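Local coordinates for protein proline iminopeptidase (Streptomyces halstedii, PDB 3WMR) that is an alpha/beta-hydrolase-fold amidohydrolase acting on polyketide substrates, probably able to release N-terminal proline from peptides, at residues A[55-67]-A[210-222]. Numbering follows the deposited sequence.
Sequences GPGSTHDYLLAMT and PRDFAATFMEIYN
Thr216 turns OG1 anti to its own carbonyl carbon (chi1 -82°), and Thr59 sets OG1 between its backbone N and carbonyl carbon (chi1 64°). The two hydroxyls meet with OG1 to OG1 at 2.7 Å as the side chains lie alongside each other, pointing opposite ways. Tyr62 N donates to Thr216 OG1 at 3.0 Å, with an N-H...O angle of 152°. Thr59 OG1 in turn donates to Asp61 OD2 at 2.7 Å. Beside these hydroxyls, Thr59 CG2 packs on Glu219 CB at 3.6 Å, and Asp61 CB meets the methyl of Ala215.

At the start of helix 211-222, Asp212 OD1 takes Arg211 NH2 in a salt bridge, in the guanidinium plane. Its OD2 accepts from a water that also joins Tyr62 O and Ala65 N. A second water links Asp61 OD1 to Arg211 NH2. With an alanine in place of Asp212, the guanidinium of Arg211 is likely to lose its carboxylate mate, and the water on Tyr62 O and Ala65 N one of its acceptors.

Tyr62 OH is hydrogen-bonded to Gln125 OE1, next to the predicted nucleophile Ser126. The bonds of Thr216 OG1 and the water-bridged charges therefore tie helix 211-222 to the loop and 3-10 segment that follow strand 49-52, close to the probable active site.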
ATOM      1  N   GLY A  55       4.693  -1.495   0.178  1.00 21.77           N
ATOM      2  CA  GLY A  55       6.095  -1.775   0.507  1.00 22.58           C
ATOM      3  C   GLY A  55       6.291  -1.957   2.016  1.00 22.60           C
ATOM      4  O   GLY A  55       5.960  -3.013   2.558  1.00 22.80           O
ATOM      5  N   PRO A  56       6.873  -0.962   2.712  1.00 24.02           N
ATOM      6  CA  PRO A  56       7.448   0.298   2.230  1.00 24.74           C
ATOM      7  C   PRO A  56       8.466   0.059   1.108  1.00 25.73           C
ATOM      8  O   PRO A  56       8.991  -1.050   0.985  1.00 25.98           O
ATOM      9  CB  PRO A  56       8.168   0.859   3.449  1.00 25.29           C
ATOM     10  CG  PRO A  56       7.594   0.174   4.636  1.00 25.08           C
ATOM     11  CD  PRO A  56       6.996  -1.121   4.168  1.00 24.27           C
ATOM     12  N   GLY A  57       8.736   1.093   0.311  1.00 26.01           N
ATOM     13  CA  GLY A  57       9.787   1.024  -0.699  1.00 26.93           C
ATOM     14  C   GLY A  57       9.282   0.624  -2.071  1.00 27.02           C
ATOM     15  O   GLY A  57      10.074   0.324  -2.963  1.00 27.16           O
ATOM     16  N   SER A  58       7.965   0.631  -2.237  1.00 26.26           N
ATOM     17  CA  SER A  58       7.359   0.398  -3.529  1.00 27.48           C
ATOM     18  C   SER A  58       7.249   1.770  -4.228  1.00 27.32           C
ATOM     19  O   SER A  58       7.932   2.722  -3.835  1.00 28.05           O
ATOM     20  CB  SER A  58       6.011  -0.290  -3.329  1.00 28.37           C
ATOM     21  OG  SER A  58       5.405  -0.599  -4.564  1.00 30.55           O
ATOM     22  N   THR A  59       6.442   1.876  -5.278  1.00 26.22           N
ATOM     23  CA  THR A  59       6.235   3.152  -5.934  1.00 25.42           C
ATOM     24  C   THR A  59       4.763   3.310  -6.284  1.00 24.61           C
ATOM     25  O   THR A  59       3.983   2.366  -6.164  1.00 23.48           O
ATOM     26  CB  THR A  59       7.120   3.317  -7.195  1.00 25.90           C
ATOM     27  OG1 THR A  59       6.767   2.333  -8.191  1.00 25.66           O
ATOM     28  CG2 THR A  59       8.599   3.206  -6.847  1.00 26.27           C
ATOM     29  N   HIS A  60       4.395   4.509  -6.714  1.00 25.66           N
ATOM     30  CA  HIS A  60       3.008   4.830  -7.070  1.00 26.87           C
ATOM     31  C   HIS A  60       2.521   4.116  -8.321  1.00 27.03           C
ATOM     32  O   HIS A  60       1.316   4.056  -8.571  1.00 25.84           O
ATOM     33  CB  HIS A  60       2.860   6.325  -7.354  1.00 27.86           C
ATOM     34  CG  HIS A  60       3.295   6.716  -8.739  1.00 29.25           C
ATOM     35  ND1 HIS A  60       4.618   6.901  -9.082  1.00 30.32           N
ATOM     36  CD2 HIS A  60       2.582   6.921  -9.873  1.00 30.23           C
ATOM     37  CE1 HIS A  60       4.701   7.208 -10.366  1.00 31.57           C
ATOM     38  NE2 HIS A  60       3.479   7.223 -10.869  1.00 31.78           N
ATOM     39  N   ASP A  61       3.459   3.609  -9.118  1.00 28.12           N
ATOM     40  CA  ASP A  61       3.177   3.203 -10.511  1.00 28.93           C
ATOM     41  C   ASP A  61       2.065   2.175 -10.636  1.00 27.88           C
ATOM     42  O   ASP A  61       1.173   2.328 -11.461  1.00 29.48           O
ATOM     43  CB  ASP A  61       4.447   2.659 -11.191  1.00 30.85           C
ATOM     44  CG  ASP A  61       5.542   3.694 -11.285  1.00 32.41           C
ATOM     45  OD1 ASP A  61       5.748   4.247 -12.389  1.00 34.47           O
ATOM     46  OD2 ASP A  61       6.198   3.951 -10.255  1.00 33.71           O
ATOM     47  N   TYR A  62       2.116   1.127  -9.821  1.00 27.36           N
ATOM     48  CA  TYR A  62       1.072   0.078  -9.828  1.00 27.44           C
ATOM     49  C   TYR A  62      -0.326   0.576  -9.418  1.00 26.64           C
ATOM     50  O   TYR A  62      -1.307  -0.139  -9.594  1.00 26.90           O
ATOM     51  CB  TYR A  62       1.491  -1.120  -8.956  1.00 27.19           C
ATOM     52  CG  TYR A  62       1.254  -0.926  -7.455  1.00 26.63           C
ATOM     53  CD1 TYR A  62       2.102  -0.130  -6.702  1.00 26.10           C
ATOM     54  CD2 TYR A  62       0.189  -1.557  -6.798  1.00 26.03           C
ATOM     55  CE1 TYR A  62       1.891   0.070  -5.346  1.00 25.86           C
ATOM     56  CE2 TYR A  62      -0.021  -1.371  -5.418  1.00 26.30           C
ATOM     57  CZ  TYR A  62       0.834  -0.548  -4.706  1.00 25.45           C
ATOM     58  OH  TYR A  62       0.659  -0.325  -3.357  1.00 24.97           O
ATOM     59  N   LEU A  63      -0.414   1.789  -8.863  1.00 26.56           N
ATOM     60  CA  LEU A  63      -1.703   2.386  -8.499  1.00 26.60           C
ATOM     61  C   LEU A  63      -2.274   3.298  -9.585  1.00 28.14           C
ATOM     62  O   LEU A  63      -3.303   3.941  -9.354  1.00 28.70           O
ATOM     63  CB  LEU A  63      -1.579   3.172  -7.179  1.00 25.64           C
ATOM     64  CG  LEU A  63      -1.300   2.341  -5.929  1.00 25.19           C
ATOM     65  CD1 LEU A  63      -1.143   3.230  -4.709  1.00 24.29           C
ATOM     66  CD2 LEU A  63      -2.399   1.323  -5.681  1.00 25.71           C
ATOM     67  N   LEU A  64      -1.640   3.350 -10.766  1.00 27.59           N
ATOM     68  CA  LEU A  64      -1.998   4.356 -11.792  1.00 28.52           C
ATOM     69  C   LEU A  64      -3.404   4.175 -12.363  1.00 26.95           C
ATOM     70  O   LEU A  64      -4.018   5.135 -12.769  1.00 27.80           O
ATOM     71  CB  LEU A  64      -0.974   4.386 -12.937  1.00 29.46           C
ATOM     72  CG  LEU A  64       0.270   5.231 -12.669  1.00 30.27           C
ATOM     73  CD1 LEU A  64       1.335   4.970 -13.739  1.00 31.16           C
ATOM     74  CD2 LEU A  64      -0.085   6.709 -12.599  1.00 30.22           C
ATOM     75  N   ALA A  65      -3.921   2.959 -12.330  1.00 26.98           N
ATOM     76  CA  ALA A  65      -5.326   2.680 -12.653  1.00 27.10           C
ATOM     77  C   ALA A  65      -6.334   3.586 -11.956  1.00 27.34           C
ATOM     78  O   ALA A  65      -7.396   3.890 -12.497  1.00 28.38           O
ATOM     79  CB  ALA A  65      -5.638   1.239 -12.308  1.00 26.89           C
ATOM     80  N   MET A  66      -6.003   4.024 -10.750  1.00 26.75           N
ATOM     81  CA  MET A  66      -6.917   4.820  -9.948  1.00 26.75           C
ATOM     82  C   MET A  66      -7.125   6.263 -10.423  1.00 27.15           C
ATOM     83  O   MET A  66      -7.897   7.014  -9.817  1.00 26.66           O
ATOM     84  CB  MET A  66      -6.456   4.780  -8.486  1.00 25.60           C
ATOM     85  CG  MET A  66      -6.540   3.375  -7.917  1.00 25.82           C
ATOM     86  SD  MET A  66      -6.201   3.280  -6.144  1.00 25.45           S
ATOM     87  CE  MET A  66      -7.464   4.378  -5.516  1.00 25.54           C
ATOM     88  N   THR A  67      -6.443   6.663 -11.497  1.00 28.24           N
ATOM     89  CA  THR A  67      -6.820   7.886 -12.223  1.00 28.63           C
ATOM     90  C   THR A  67      -8.250   7.797 -12.765  1.00 28.38           C
ATOM     91  O   THR A  67      -8.830   8.809 -13.109  1.00 29.50           O
ATOM     92  CB  THR A  67      -5.877   8.186 -13.402  1.00 29.51           C
ATOM     93  OG1 THR A  67      -5.843   7.056 -14.270  1.00 29.04           O
ATOM     94  CG2 THR A  67      -4.454   8.497 -12.911  1.00 29.93           C
ATOM     95  N   PRO A 210       0.364  -6.906 -15.362  1.00 38.16           N
ATOM     96  CA  PRO A 210       0.056  -5.574 -15.870  1.00 37.19           C
ATOM     97  C   PRO A 210       1.311  -4.703 -15.862  1.00 37.56           C
ATOM     98  O   PRO A 210       2.128  -4.823 -14.954  1.00 36.03           O
ATOM     99  CB  PRO A 210      -0.970  -5.043 -14.860  1.00 37.44           C
ATOM    100  CG  PRO A 210      -1.643  -6.262 -14.335  1.00 37.04           C
ATOM    101  CD  PRO A 210      -0.584  -7.324 -14.308  1.00 37.30           C
ATOM    102  N   ARG A 211       1.479  -3.856 -16.872  1.00 37.76           N
ATOM    103  CA  ARG A 211       2.665  -2.991 -16.949  1.00 38.51           C
ATOM    104  C   ARG A 211       2.859  -2.151 -15.678  1.00 36.13           C
ATOM    105  O   ARG A 211       3.987  -1.971 -15.183  1.00 33.48           O
ATOM    106  CB  ARG A 211       2.558  -2.047 -18.140  1.00 40.62           C
ATOM    107  CG  ARG A 211       3.836  -1.261 -18.410  1.00 42.67           C
ATOM    108  CD  ARG A 211       3.524   0.171 -18.808  1.00 43.74           C
ATOM    109  NE  ARG A 211       3.089   0.945 -17.657  1.00 43.51           N
ATOM    110  CZ  ARG A 211       3.871   1.706 -16.891  1.00 43.71           C
ATOM    111  NH1 ARG A 211       5.171   1.831 -17.143  1.00 43.84           N
ATOM    112  NH2 ARG A 211       3.335   2.355 -15.855  1.00 42.13           N
ATOM    113  N   ASP A 212       1.759  -1.602 -15.177  1.00 34.90           N
ATOM    114  CA  ASP A 212       1.816  -0.804 -13.966  1.00 34.21           C
ATOM    115  C   ASP A 212       2.372  -1.615 -12.791  1.00 32.01           C
ATOM    116  O   ASP A 212       3.146  -1.085 -11.994  1.00 31.06           O
ATOM    117  CB  ASP A 212       0.430  -0.222 -13.641  1.00 35.12           C
ATOM    118  CG  ASP A 212      -0.000   0.849 -14.631  1.00 36.17           C
ATOM    119  OD1 ASP A 212       0.872   1.420 -15.320  1.00 37.46           O
ATOM    120  OD2 ASP A 212      -1.213   1.122 -14.716  1.00 38.46           O
ATOM    121  N   PHE A 213       1.986  -2.887 -12.693  1.00 30.91           N
ATOM    122  CA  PHE A 213       2.496  -3.770 -11.630  1.00 30.70           C
ATOM    123  C   PHE A 213       3.992  -4.048 -11.859  1.00 31.04           C
ATOM    124  O   PHE A 213       4.819  -3.891 -10.946  1.00 29.08           O
ATOM    125  CB  PHE A 213       1.673  -5.070 -11.547  1.00 30.92           C
ATOM    126  CG  PHE A 213       2.065  -5.972 -10.392  1.00 30.31           C
ATOM    127  CD1 PHE A 213       1.485  -5.814  -9.135  1.00 30.50           C
ATOM    128  CD2 PHE A 213       3.038  -6.951 -10.551  1.00 30.51           C
ATOM    129  CE1 PHE A 213       1.869  -6.615  -8.060  1.00 29.67           C
ATOM    130  CE2 PHE A 213       3.417  -7.761  -9.483  1.00 30.86           C
ATOM    131  CZ  PHE A 213       2.829  -7.588  -8.234  1.00 29.93           C
ATOM    132  N   ALA A 214       4.346  -4.400 -13.098  1.00 31.18           N
ATOM    133  CA  ALA A 214       5.738  -4.630 -13.461  1.00 32.10           C
ATOM    134  C   ALA A 214       6.590  -3.376 -13.246  1.00 32.26           C
ATOM    135  O   ALA A 214       7.723  -3.456 -12.717  1.00 32.91           O
ATOM    136  CB  ALA A 214       5.829  -5.098 -14.903  1.00 34.74           C
ATOM    137  N   ALA A 215       6.044  -2.216 -13.616  1.00 31.31           N
ATOM    138  CA  ALA A 215       6.766  -0.967 -13.439  1.00 31.47           C
ATOM    139  C   ALA A 215       7.237  -0.812 -11.994  1.00 30.86           C
ATOM    140  O   ALA A 215       8.421  -0.561 -11.741  1.00 30.95           O
ATOM    141  CB  ALA A 215       5.921   0.216 -13.862  1.00 31.77           C
ATOM    142  N   THR A 216       6.320  -0.986 -11.046  1.00 29.74           N
ATOM    143  CA  THR A 216       6.679  -0.853  -9.629  1.00 28.95           C
ATOM    144  C   THR A 216       7.672  -1.944  -9.192  1.00 29.08           C
ATOM    145  O   THR A 216       8.661  -1.653  -8.492  1.00 29.74           O
ATOM    146  CB  THR A 216       5.421  -0.817  -8.728  1.00 28.06           C
ATOM    147  OG1 THR A 216       4.886   0.514  -8.713  1.00 27.89           O
ATOM    148  CG2 THR A 216       5.742  -1.194  -7.298  1.00 26.93           C
ATOM    149  N   PHE A 217       7.388  -3.187  -9.574  1.00 29.12           N
ATOM    150  CA  PHE A 217       8.261  -4.334  -9.298  1.00 30.06           C
ATOM    151  C   PHE A 217       9.731  -4.071  -9.683  1.00 30.32           C
ATOM    152  O   PHE A 217      10.648  -4.397  -8.921  1.00 28.29           O
ATOM    153  CB  PHE A 217       7.729  -5.582 -10.013  1.00 32.02           C
ATOM    154  CG  PHE A 217       8.228  -6.868  -9.427  1.00 32.98           C
ATOM    155  CD1 PHE A 217       7.629  -7.405  -8.291  1.00 33.28           C
ATOM    156  CD2 PHE A 217       9.324  -7.527  -9.979  1.00 33.58           C
ATOM    157  CE1 PHE A 217       8.105  -8.583  -7.729  1.00 32.99           C
ATOM    158  CE2 PHE A 217       9.798  -8.707  -9.422  1.00 33.51           C
ATOM    159  CZ  PHE A 217       9.187  -9.237  -8.304  1.00 33.72           C
ATOM    160  N   MET A 218       9.950  -3.452 -10.849  1.00 31.69           N
ATOM    161  CA  MET A 218      11.300  -3.132 -11.319  1.00 33.03           C
ATOM    162  C   MET A 218      11.917  -1.927 -10.611  1.00 33.74           C
ATOM    163  O   MET A 218      13.140  -1.834 -10.518  1.00 33.43           O
ATOM    164  CB  MET A 218      11.316  -2.909 -12.838  1.00 35.06           C
ATOM    165  CG  MET A 218      11.042  -4.180 -13.656  1.00 35.02           C
ATOM    166  SD  MET A 218      12.147  -5.567 -13.292  1.00 37.08           S
ATOM    167  CE  MET A 218      13.751  -4.813 -13.584  1.00 37.47           C
ATOM    168  N   GLU A 219      11.091  -0.998 -10.126  1.00 33.23           N
ATOM    169  CA  GLU A 219      11.607   0.102  -9.306  1.00 33.38           C
ATOM    170  C   GLU A 219      12.174  -0.432  -7.993  1.00 31.56           C
ATOM    171  O   GLU A 219      13.172   0.088  -7.472  1.00 31.32           O
ATOM    172  CB  GLU A 219      10.529   1.146  -9.030  1.00 34.59           C
ATOM    173  CG  GLU A 219      10.096   1.953 -10.245  1.00 36.81           C
ATOM    174  CD  GLU A 219      11.038   3.103 -10.583  1.00 40.70           C
ATOM    175  OE1 GLU A 219      11.728   3.639  -9.689  1.00 42.86           O
ATOM    176  OE2 GLU A 219      11.079   3.492 -11.764  1.00 45.72           O
ATOM    177  N   ILE A 220      11.542  -1.474  -7.464  1.00 29.90           N
ATOM    178  CA  ILE A 220      12.021  -2.132  -6.247  1.00 29.45           C
ATOM    179  C   ILE A 220      13.357  -2.847  -6.507  1.00 31.27           C
ATOM    180  O   ILE A 220      14.318  -2.727  -5.725  1.00 30.76           O
ATOM    181  CB  ILE A 220      10.961  -3.105  -5.698  1.00 28.66           C
ATOM    182  CG1 ILE A 220       9.694  -2.327  -5.290  1.00 28.00           C
ATOM    183  CG2 ILE A 220      11.505  -3.859  -4.494  1.00 28.55           C
ATOM    184  CD1 ILE A 220       8.506  -3.186  -4.914  1.00 27.41           C
ATOM    185  N   TYR A 221      13.429  -3.584  -7.610  1.00 32.49           N
ATOM    186  CA  TYR A 221      14.689  -4.216  -7.996  1.00 34.84           C
ATOM    187  C   TYR A 221      15.831  -3.215  -8.108  1.00 35.91           C
ATOM    188  O   TYR A 221      16.945  -3.496  -7.689  1.00 36.24           O
ATOM    189  CB  TYR A 221      14.562  -4.945  -9.329  1.00 35.76           C
ATOM    190  CG  TYR A 221      15.906  -5.439  -9.835  1.00 37.20           C
ATOM    191  CD1 TYR A 221      16.486  -6.595  -9.320  1.00 37.41           C
ATOM    192  CD2 TYR A 221      16.614  -4.724 -10.797  1.00 38.15           C
ATOM    193  CE1 TYR A 221      17.727  -7.038  -9.772  1.00 38.10           C
ATOM    194  CE2 TYR A 221      17.850  -5.157 -11.246  1.00 38.68           C
ATOM    195  CZ  TYR A 221      18.403  -6.316 -10.735  1.00 38.59           C
ATOM    196  OH  TYR A 221      19.646  -6.752 -11.190  1.00 39.51           O
ATOM    197  N   ASN A 222      15.561  -2.058  -8.701  1.00 37.79           N
ATOM    198  CA  ASN A 222      16.640  -1.126  -9.017  1.00 40.01           C
ATOM    199  C   ASN A 222      17.127  -0.346  -7.808  1.00 38.63           C
ATOM    200  O   ASN A 222      18.291   0.015  -7.760  1.00 38.05           O
ATOM    201  CB  ASN A 222      16.260  -0.209 -10.175  1.00 42.94           C
ATOM    202  CG  ASN A 222      16.410  -0.897 -11.534  1.00 46.81           C
ATOM    203  OD1 ASN A 222      17.511  -1.348 -11.912  1.00 50.92           O
ATOM    204  ND2 ASN A 222      15.307  -0.982 -12.278  1.00 46.28           N
TER
HETATM  205  O   HOH W   1       4.901   3.979 -14.758  1.00 37.74           O
HETATM  206  O   HOH W   2      -2.563   0.404 -11.927  1.00 30.22           O